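Sulfotransferase (Mycobacterium tuberculosis, PDB 2ZQ5) probably transfers a sulfuryl group from the donor PAPS to an acceptor that is not established. Local coordinates at residues Glu259-Gln270 and Tyr365-Val374; Ser186-Pro194 and Thr272-Phe280. All coordinates share one frame; numbering follows the deposited sequence.

Contact 1 of 2, residues Glu259-Gln270 and Tyr365-Val374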
loop_
_atom_site.group_PDB
_atom_site.type_symbol
_atom_site.label_atom_id
_atom_site.label_comp_id
_atom_site.label_asym_id
_atom_site.label_seq_id
_atom_site.Cartn_x
_atom_site.Cartn_y
_atom_site.Cartn_z
ATOM N N GLU A 259 -2.449 21.637 1.031
ATOM C CA GLU A 259 -1.440 22.656 0.767
ATOM C C GLU A 259 -0.352 22.664 1.843
ATOM O O GLU A 259 0.735 23.198 1.622
ATOM C CB GLU A 259 -2.077 24.053 0.655
ATOM C CG GLU A 259 -2.659 24.599 1.952
ATOM C CD GLU A 259 -4.119 24.235 2.147
ATOM O OE1 GLU A 259 -4.559 23.196 1.616
ATOM O OE2 GLU A 259 -4.828 24.989 2.846
ATOM N N THR A 260 -0.632 22.062 2.998
ATOM C CA THR A 260 0.351 22.022 4.079
ATOM C C THR A 260 1.256 20.794 4.030
ATOM O O THR A 260 2.193 20.687 4.819
ATOM C CB THR A 260 -0.316 22.068 5.479
ATOM O OG1 THR A 260 -1.057 20.864 5.706
ATOM C CG2 THR A 260 -1.248 23.261 5.583
ATOM N N ILE A 261 0.983 19.871 3.110
ATOM C CA ILE A 261 1.801 18.663 2.998
ATOM C C ILE A 261 2.300 18.333 1.590
ATOM O O ILE A 261 3.162 17.469 1.430
ATOM C CB ILE A 261 1.051 17.411 3.538
ATOM C CG1 ILE A 261 -0.293 17.245 2.819
ATOM C CG2 ILE A 261 0.852 17.526 5.043
ATOM C CD1 ILE A 261 -0.992 15.933 3.133
ATOM N N MET A 262 1.774 19.013 0.573
ATOM C CA MET A 262 2.180 18.736 -0.806
ATOM C C MET A 262 3.694 18.807 -1.017
ATOM O O MET A 262 4.273 17.930 -1.661
ATOM C CB MET A 262 1.467 19.685 -1.777
ATOM C CG MET A 262 1.783 19.440 -3.261
ATOM S SD MET A 262 1.550 17.731 -3.865
ATOM C CE MET A 262 -0.221 17.616 -3.914
ATOM N N ALA A 263 4.347 19.832 -0.478
ATOM C CA ALA A 263 5.795 19.932 -0.650
ATOM C C ALA A 263 6.494 18.733 -0.013
ATOM O O ALA A 263 7.407 18.152 -0.600
ATOM C CB ALA A 263 6.316 21.231 -0.040
ATOM N N SER A 264 6.048 18.360 1.185
ATOM C CA SER A 264 6.622 17.232 1.910
ATOM C C SER A 264 6.423 15.935 1.131
ATOM O O SER A 264 7.317 15.090 1.070
ATOM C CB SER A 264 5.970 17.113 3.290
ATOM O OG SER A 264 6.496 16.015 4.016
ATOM N N MET A 265 5.244 15.785 0.536
ATOM C CA MET A 265 4.926 14.600 -0.251
ATOM C C MET A 265 5.867 14.490 -1.444
ATOM O O MET A 265 6.382 13.411 -1.750
ATOM C CB MET A 265 3.478 14.670 -0.739
ATOM C CG MET A 265 2.448 14.616 0.378
ATOM S SD MET A 265 0.801 15.088 -0.178
ATOM C CE MET A 265 0.488 13.826 -1.384
ATOM N N CYS A 266 6.094 15.613 -2.116
ATOM C CA CYS A 266 6.975 15.633 -3.275
ATOM C C CYS A 266 8.429 15.392 -2.882
ATOM O O CYS A 266 9.161 14.700 -3.588
ATOM C CB CYS A 266 6.846 16.969 -4.008
ATOM S SG CYS A 266 5.245 17.218 -4.820
ATOM N N SER A 267 8.839 15.963 -1.752
ATOM C CA SER A 267 10.202 15.799 -1.266
ATOM C C SER A 267 10.465 14.333 -0.935
ATOM O O SER A 267 11.551 13.816 -1.199
ATOM C CB SER A 267 10.423 16.668 -0.027
ATOM O OG SER A 267 11.755 16.559 0.445
ATOM N N LEU A 268 9.471 13.660 -0.363
ATOM C CA LEU A 268 9.625 12.247 -0.029
ATOM C C LEU A 268 9.834 11.440 -1.308
ATOM O O LEU A 268 10.721 10.590 -1.382
ATOM C CB LEU A 268 8.386 11.728 0.706
ATOM C CG LEU A 268 8.326 10.215 0.943
ATOM C CD1 LEU A 268 9.520 9.771 1.767
ATOM C CD2 LEU A 268 7.030 9.857 1.649
ATOM N N ALA A 269 9.012 11.712 -2.315
ATOM C CA ALA A 269 9.114 11.007 -3.586
ATOM C C ALA A 269 10.462 11.282 -4.241
ATOM O O ALA A 269 11.093 10.381 -4.793
ATOM C CB ALA A 269 7.989 11.440 -4.512
ATOM N N GLN A 270 10.893 12.536 -4.170
ATOM C CA GLN A 270 12.158 12.960 -4.749
ATOM C C GLN A 270 13.337 12.207 -4.139
ATOM O O GLN A 270 14.160 11.634 -4.856
ATOM C CB GLN A 270 12.323 14.464 -4.536
ATOM C CG GLN A 270 13.594 15.064 -5.100
ATOM C CD GLN A 270 13.620 16.573 -4.940
ATOM O OE1 GLN A 270 13.384 17.095 -3.851
ATOM N NE2 GLN A 270 13.908 17.280 -6.025
ATOM N N TYR A 365 12.732 22.292 1.900
ATOM C CA TYR A 365 12.009 22.130 0.647
ATOM C C TYR A 365 10.831 23.095 0.625
ATOM O O TYR A 365 10.353 23.530 1.676
ATOM C CB TYR A 365 11.532 20.676 0.489
ATOM C CG TYR A 365 10.744 20.139 1.665
ATOM C CD1 TYR A 365 9.415 20.511 1.869
ATOM C CD2 TYR A 365 11.337 19.280 2.591
ATOM C CE1 TYR A 365 8.695 20.046 2.966
ATOM C CE2 TYR A 365 10.624 18.808 3.695
ATOM C CZ TYR A 365 9.305 19.197 3.875
ATOM O OH TYR A 365 8.598 18.750 4.969
ATOM N N SER A 366 10.369 23.435 -0.574
ATOM C CA SER A 366 9.252 24.363 -0.732
ATOM C C SER A 366 8.380 23.927 -1.896
ATOM O O SER A 366 8.776 23.076 -2.692
ATOM C CB SER A 366 9.772 25.773 -1.019
ATOM O OG SER A 366 10.332 25.842 -2.321
ATOM N N LEU A 367 7.190 24.512 -1.991
ATOM C CA LEU A 367 6.290 24.192 -3.086
ATOM C C LEU A 367 6.913 24.641 -4.405
ATOM O O LEU A 367 6.734 23.996 -5.433
ATOM C CB LEU A 367 4.938 24.880 -2.884
ATOM C CG LEU A 367 4.039 24.263 -1.812
ATOM C CD1 LEU A 367 2.851 25.168 -1.539
ATOM C CD2 LEU A 367 3.567 22.897 -2.279
ATOM N N ALA A 368 7.656 25.744 -4.368
ATOM C CA ALA A 368 8.300 26.263 -5.569
ATOM C C ALA A 368 9.281 25.255 -6.164
ATOM O O ALA A 368 9.469 25.204 -7.383
ATOM C CB ALA A 368 9.020 27.573 -5.252
ATOM N N ASP A 369 9.913 24.454 -5.309
ATOM C CA ASP A 369 10.861 23.450 -5.785
ATOM C C ASP A 369 10.178 22.463 -6.721
ATOM O O ASP A 369 10.828 21.825 -7.547
ATOM C CB ASP A 369 11.473 22.664 -4.621
ATOM C CG ASP A 369 12.360 23.515 -3.735
ATOM O OD1 ASP A 369 12.981 24.472 -4.245
ATOM O OD2 ASP A 369 12.449 23.209 -2.527
ATOM N N TYR A 370 8.862 22.343 -6.591
ATOM C CA TYR A 370 8.107 21.413 -7.412
ATOM C C TYR A 370 7.151 22.113 -8.368
ATOM O O TYR A 370 6.150 21.538 -8.795
ATOM C CB TYR A 370 7.370 20.437 -6.494
ATOM C CG TYR A 370 8.329 19.786 -5.528
ATOM C CD1 TYR A 370 9.235 18.821 -5.966
ATOM C CD2 TYR A 370 8.408 20.213 -4.204
ATOM C CE1 TYR A 370 10.204 18.304 -5.113
ATOM C CE2 TYR A 370 9.376 19.702 -3.341
ATOM C CZ TYR A 370 10.271 18.752 -3.805
ATOM O OH TYR A 370 11.253 18.277 -2.967
ATOM N N GLY A 371 7.488 23.359 -8.700
ATOM C CA GLY A 371 6.695 24.149 -9.628
ATOM C C GLY A 371 5.294 24.495 -9.179
ATOM O O GLY A 371 4.413 24.736 -10.007
ATOM N N LEU A 372 5.088 24.555 -7.870
ATOM C CA LEU A 372 3.767 24.847 -7.343
ATOM C C LEU A 372 3.715 26.068 -6.442
ATOM O O LEU A 372 4.729 26.513 -5.907
ATOM C CB LEU A 372 3.258 23.646 -6.541
ATOM C CG LEU A 372 3.268 22.281 -7.231
ATOM C CD1 LEU A 372 2.905 21.203 -6.219
ATOM C CD2 LEU A 372 2.290 22.280 -8.393
ATOM N N THR A 373 2.510 26.604 -6.290
ATOM C CA THR A 373 2.273 27.729 -5.401
ATOM C C THR A 373 1.208 27.229 -4.436
ATOM O O THR A 373 0.478 26.280 -4.740
ATOM C CB THR A 373 1.708 28.973 -6.125
ATOM O OG1 THR A 373 0.412 28.673 -6.657
ATOM C CG2 THR A 373 2.636 29.412 -7.241
ATOM N N VAL A 374 1.109 27.861 -3.275
ATOM C CA VAL A 374 0.109 27.450 -2.306
ATOM C C VAL A 374 -1.286 27.643 -2.904
ATOM O O VAL A 374 -2.200 26.863 -2.628
ATOM C CB VAL A 374 0.252 28.249 -0.985
ATOM C CG1 VAL A 374 -0.021 29.726 -1.223
ATOM C CG2 VAL A 374 -0.690 27.688 0.069
#
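Tyr370 OH donates a hydrogen bond to Gln270 OE1, 2.6 Å away, a short bond that approaches OE1 from above the carbonyl plane (48° out of it). The amide and ring planes are turned 59° apart. Gln270 reaches out from the helix with CG anti to the backbone N (chi1 -179°) and the chain extended, which carries OE1 to the hydroxyl end of the ring. One face of the ring lies against the helix: Cys266 CB sits 3.4 Å from the Tyr370 centroid, almost on the ring normal, a CH-pi contact, while Cys266 SG makes an oblique sulfur-aromatic contact with the same ring. Asp369 CB lies over the rim of the opposite face.

The helix is 262-272, which follows parallel strand 250-255 of the P-loop-like sulfotransferase core, and 365-374 is the loop leading into C-terminal helix 374-380. This loop is drawn into a compact turn in which Leu367 O accepts from both Tyr370 N and Leu372 N, the two N-H groups arriving from opposite faces of its plane. Asp369 OD2 accepts from Ser366 N at 2.9 Å, linking the start of the turn to its middle.

A second tyrosine, Tyr365, just ahead of the turn, also packs on the helix. Ser267 CB lies over one face of the Tyr365 ring, toward its rim, whereas Ala263 CB meets the edge at CD1, 3.7 Å away. Toward the N-terminal end of the helix, Leu367 CD2 approaches Ala263 N at 3.6 Å and also touches Met262 CB. Met262, bent at chi2 and chi3, places CG 3.6 Å from Leu372 CD1, and the two side chains cross at about a right angle. Helix 282-304 meets this apolar group through Ala289 and Met290.

Contact 2 of 2, residues Ser186-Pro194 and Thr272-Phe280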
loop_
_atom_site.group_PDB
_atom_site.type_symbol
_atom_site.label_atom_id
_atom_site.label_comp_id
_atom_site.label_asym_id
_atom_site.label_seq_id
_atom_site.Cartn_x
_atom_site.Cartn_y
_atom_site.Cartn_z
ATOM N N SER A 186 0.950 3.100 -6.277
ATOM C CA SER A 186 2.305 3.347 -5.794
ATOM C C SER A 186 3.233 3.686 -6.957
ATOM O O SER A 186 4.123 4.527 -6.834
ATOM C CB SER A 186 2.844 2.115 -5.055
ATOM O OG SER A 186 3.013 1.013 -5.939
ATOM N N TYR A 187 3.005 3.046 -8.097
ATOM C CA TYR A 187 3.858 3.251 -9.262
ATOM C C TYR A 187 3.919 4.686 -9.754
ATOM O O TYR A 187 5.008 5.221 -9.966
ATOM C CB TYR A 187 3.421 2.330 -10.404
ATOM C CG TYR A 187 3.425 0.871 -10.017
ATOM C CD1 TYR A 187 4.561 0.280 -9.466
ATOM C CD2 TYR A 187 2.282 0.090 -10.164
ATOM C CE1 TYR A 187 4.558 -1.056 -9.065
ATOM C CE2 TYR A 187 2.268 -1.246 -9.766
ATOM C CZ TYR A 187 3.407 -1.808 -9.218
ATOM O OH TYR A 187 3.389 -3.121 -8.802
ATOM N N GLU A 188 2.760 5.312 -9.923
ATOM C CA GLU A 188 2.707 6.680 -10.417
ATOM C C GLU A 188 3.217 7.720 -9.419
ATOM O O GLU A 188 3.452 8.868 -9.788
ATOM C CB GLU A 188 1.282 7.018 -10.855
ATOM C CG GLU A 188 0.292 7.192 -9.721
ATOM C CD GLU A 188 -1.130 7.203 -10.223
ATOM O OE1 GLU A 188 -1.626 6.126 -10.622
ATOM O OE2 GLU A 188 -1.747 8.288 -10.239
ATOM N N ALA A 189 3.390 7.320 -8.163
ATOM C CA ALA A 189 3.893 8.228 -7.137
ATOM C C ALA A 189 5.412 8.090 -6.986
ATOM O O ALA A 189 6.039 8.829 -6.230
ATOM C CB ALA A 189 3.205 7.937 -5.806
ATOM N N LEU A 190 5.999 7.145 -7.720
ATOM C CA LEU A 190 7.438 6.895 -7.658
ATOM C C LEU A 190 8.108 7.000 -9.023
ATOM O O LEU A 190 9.322 6.833 -9.146
ATOM C CB LEU A 190 7.689 5.504 -7.072
ATOM C CG LEU A 190 7.285 5.355 -5.604
ATOM C CD1 LEU A 190 7.202 3.888 -5.234
ATOM C CD2 LEU A 190 8.291 6.084 -4.724
ATOM N N ALA A 191 7.311 7.275 -10.049
ATOM C CA ALA A 191 7.828 7.394 -11.405
ATOM C C ALA A 191 6.834 8.159 -12.257
ATOM O O ALA A 191 5.654 8.256 -11.917
ATOM C CB ALA A 191 8.060 6.005 -12.003
ATOM N N HIS A 192 7.320 8.708 -13.364
ATOM C CA HIS A 192 6.463 9.444 -14.275
ATOM C C HIS A 192 5.883 8.440 -15.260
ATOM O O HIS A 192 6.499 8.126 -16.279
ATOM C CB HIS A 192 7.264 10.505 -15.031
ATOM C CG HIS A 192 6.436 11.314 -15.979
ATOM N ND1 HIS A 192 5.444 12.171 -15.554
ATOM C CD2 HIS A 192 6.435 11.378 -17.331
ATOM C CE1 HIS A 192 4.868 12.730 -16.604
ATOM N NE2 HIS A 192 5.451 12.266 -17.694
ATOM N N VAL A 193 4.703 7.921 -14.941
ATOM C CA VAL A 193 4.043 6.949 -15.806
ATOM C C VAL A 193 2.581 7.338 -16.022
ATOM O O VAL A 193 1.663 6.578 -15.706
ATOM C CB VAL A 193 4.131 5.513 -15.210
ATOM C CG1 VAL A 193 5.558 4.994 -15.317
ATOM C CG2 VAL A 193 3.682 5.511 -13.752
ATOM N N PRO A 194 2.344 8.533 -16.581
ATOM C CA PRO A 194 0.979 8.998 -16.824
ATOM C C PRO A 194 0.101 8.049 -17.636
ATOM O O PRO A 194 -1.104 7.982 -17.411
ATOM C CB PRO A 194 1.191 10.351 -17.511
ATOM C CG PRO A 194 2.513 10.194 -18.187
ATOM C CD PRO A 194 3.326 9.481 -17.137
ATOM N N THR A 272 13.281 9.432 -2.294
ATOM C CA THR A 272 13.159 7.989 -2.452
ATOM C C THR A 272 13.659 7.526 -3.814
ATOM O O THR A 272 14.347 6.508 -3.920
ATOM C CB THR A 272 11.693 7.536 -2.300
ATOM O OG1 THR A 272 11.232 7.844 -0.980
ATOM C CG2 THR A 272 11.569 6.038 -2.537
ATOM N N THR A 273 13.327 8.295 -4.846
ATOM C CA THR A 273 13.680 7.957 -6.224
ATOM C C THR A 273 14.877 8.696 -6.809
ATOM O O THR A 273 15.066 8.703 -8.025
ATOM C CB THR A 273 12.479 8.208 -7.154
ATOM O OG1 THR A 273 12.203 9.615 -7.210
ATOM C CG2 THR A 273 11.246 7.482 -6.629
ATOM N N GLU A 274 15.687 9.309 -5.952
ATOM C CA GLU A 274 16.855 10.050 -6.410
ATOM C C GLU A 274 17.767 9.193 -7.291
ATOM O O GLU A 274 18.169 8.094 -6.908
ATOM C CB GLU A 274 17.635 10.581 -5.206
ATOM C CG GLU A 274 18.727 11.574 -5.560
ATOM C CD GLU A 274 19.299 12.260 -4.335
ATOM O OE1 GLU A 274 19.899 11.566 -3.488
ATOM O OE2 GLU A 274 19.142 13.494 -4.217
ATOM N N GLY A 275 18.077 9.702 -8.480
ATOM C CA GLY A 275 18.943 8.980 -9.394
ATOM C C GLY A 275 18.280 7.914 -10.249
ATOM O O GLY A 275 18.945 7.275 -11.059
ATOM N N TRP A 276 16.975 7.716 -10.087
ATOM C CA TRP A 276 16.262 6.701 -10.862
ATOM C C TRP A 276 15.724 7.197 -12.197
ATOM O O TRP A 276 15.421 6.399 -13.086
ATOM C CB TRP A 276 15.077 6.149 -10.065
ATOM C CG TRP A 276 15.432 5.384 -8.836
ATOM C CD1 TRP A 276 16.680 5.151 -8.336
ATOM C CD2 TRP A 276 14.513 4.753 -7.937
ATOM N NE1 TRP A 276 16.596 4.413 -7.178
ATOM C CE2 TRP A 276 15.277 4.155 -6.911
ATOM C CE3 TRP A 276 13.117 4.636 -7.900
ATOM C CZ2 TRP A 276 14.691 3.451 -5.853
ATOM C CZ3 TRP A 276 12.532 3.933 -6.846
ATOM C CH2 TRP A 276 13.323 3.351 -5.839
ATOM N N SER A 277 15.606 8.513 -12.338
ATOM C CA SER A 277 15.042 9.086 -13.551
ATOM C C SER A 277 15.467 10.530 -13.765
ATOM O O SER A 277 15.747 11.250 -12.810
ATOM C CB SER A 277 13.509 9.021 -13.462
ATOM O OG SER A 277 12.879 9.818 -14.450
ATOM N N THR A 278 15.513 10.945 -15.028
ATOM C CA THR A 278 15.864 12.318 -15.358
ATOM C C THR A 278 14.581 13.092 -15.652
ATOM O O THR A 278 14.613 14.308 -15.856
ATOM C CB THR A 278 16.793 12.393 -16.592
ATOM O OG1 THR A 278 16.186 11.716 -17.699
ATOM C CG2 THR A 278 18.138 11.758 -16.280
ATOM N N LYS A 279 13.455 12.378 -15.656
ATOM C CA LYS A 279 12.143 12.965 -15.935
ATOM C C LYS A 279 11.316 13.206 -14.670
ATOM O O LYS A 279 10.702 14.263 -14.516
ATOM C CB LYS A 279 11.360 12.051 -16.886
ATOM C CG LYS A 279 9.938 12.503 -17.211
ATOM C CD LYS A 279 9.929 13.820 -17.973
ATOM C CE LYS A 279 8.530 14.141 -18.489
ATOM N NZ LYS A 279 8.455 15.470 -19.167
ATOM N N PHE A 280 11.289 12.219 -13.777
ATOM C CA PHE A 280 10.532 12.335 -12.532
ATOM C C PHE A 280 11.367 13.088 -11.503
ATOM O O PHE A 280 11.952 12.497 -10.591
ATOM C CB PHE A 280 10.167 10.943 -12.006
ATOM C CG PHE A 280 9.128 10.951 -10.912
ATOM C CD1 PHE A 280 7.829 11.389 -11.166
ATOM C CD2 PHE A 280 9.445 10.490 -9.636
ATOM C CE1 PHE A 280 6.854 11.366 -10.164
ATOM C CE2 PHE A 280 8.480 10.462 -8.626
ATOM C CZ PHE A 280 7.180 10.900 -8.893
#
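The connection between helices 262-272 and 282-304 of the sulfotransferase fold, here 272-280, packs on the loop 186-194 that runs into helix 194-201. It begins with a type II beta turn, Thr273 to Trp276, and ends at Phe280, whose ring lies against the backbone of the other loop. Ala191 N stands 3.6 Å above the ring plane, over its centre, and the chain passes across the ring so that Leu190 C comes within 3.5 Å of Phe280 CE2 and His192 N within 3.5 Å of CD1. With CG anti to the backbone N (chi1 -167°), the ring is carried across to this peptide surface. Phe280 N and Lys279 N both donate to Ser277 OG, an ST motif combined with an ST turn; the bond from Phe280 N, 3.0 Å to OG, is nearly straight at 175°, and helps fix the backbone from which the ring projects.

On one flank Thr273 presents its methyl, CG2, to Leu190 O at 3.2 Å and to Leu190 CD2, which also touches the methyl of Thr272. On the other, the aliphatic part of Lys279 lies obliquely against the imidazole of His192, CE to CD2 at 3.7 Å. Pro194 CD covers one face of that imidazole.

Helix 282-304 borders both loops: Asp288 OD2 is hydrogen-bonded to His192 ND1, Glu188 OE2 makes a hydrogen bond with Thr292 OG1 and a salt bridge with Arg295, and Ile285 touches Phe280. Beyond them, Tyr187 and Val193 meet helix 36-50, while Trp276 packs on helix 55-81.

Contacts 1 and 2 lie on the same side of the chain's centre, their own centres about 15 Å apart. Contact 1 uses most of helix 262-272, while the later segment of contact 2 begins at its last residue, Thr272. Along the chain the order is 186-194, 259-270, 272-280, 365-374, so the segments of the two contacts alternate. The contacts touch at Ala269, whose CB lies 3.7 Å from Ala189 O. Helix 282-304 borders both, and together they bring a mid-chain loop and the loop before the last helix against helix 262-272, which follows strand 250-255 of the parallel sheet, and its following connection.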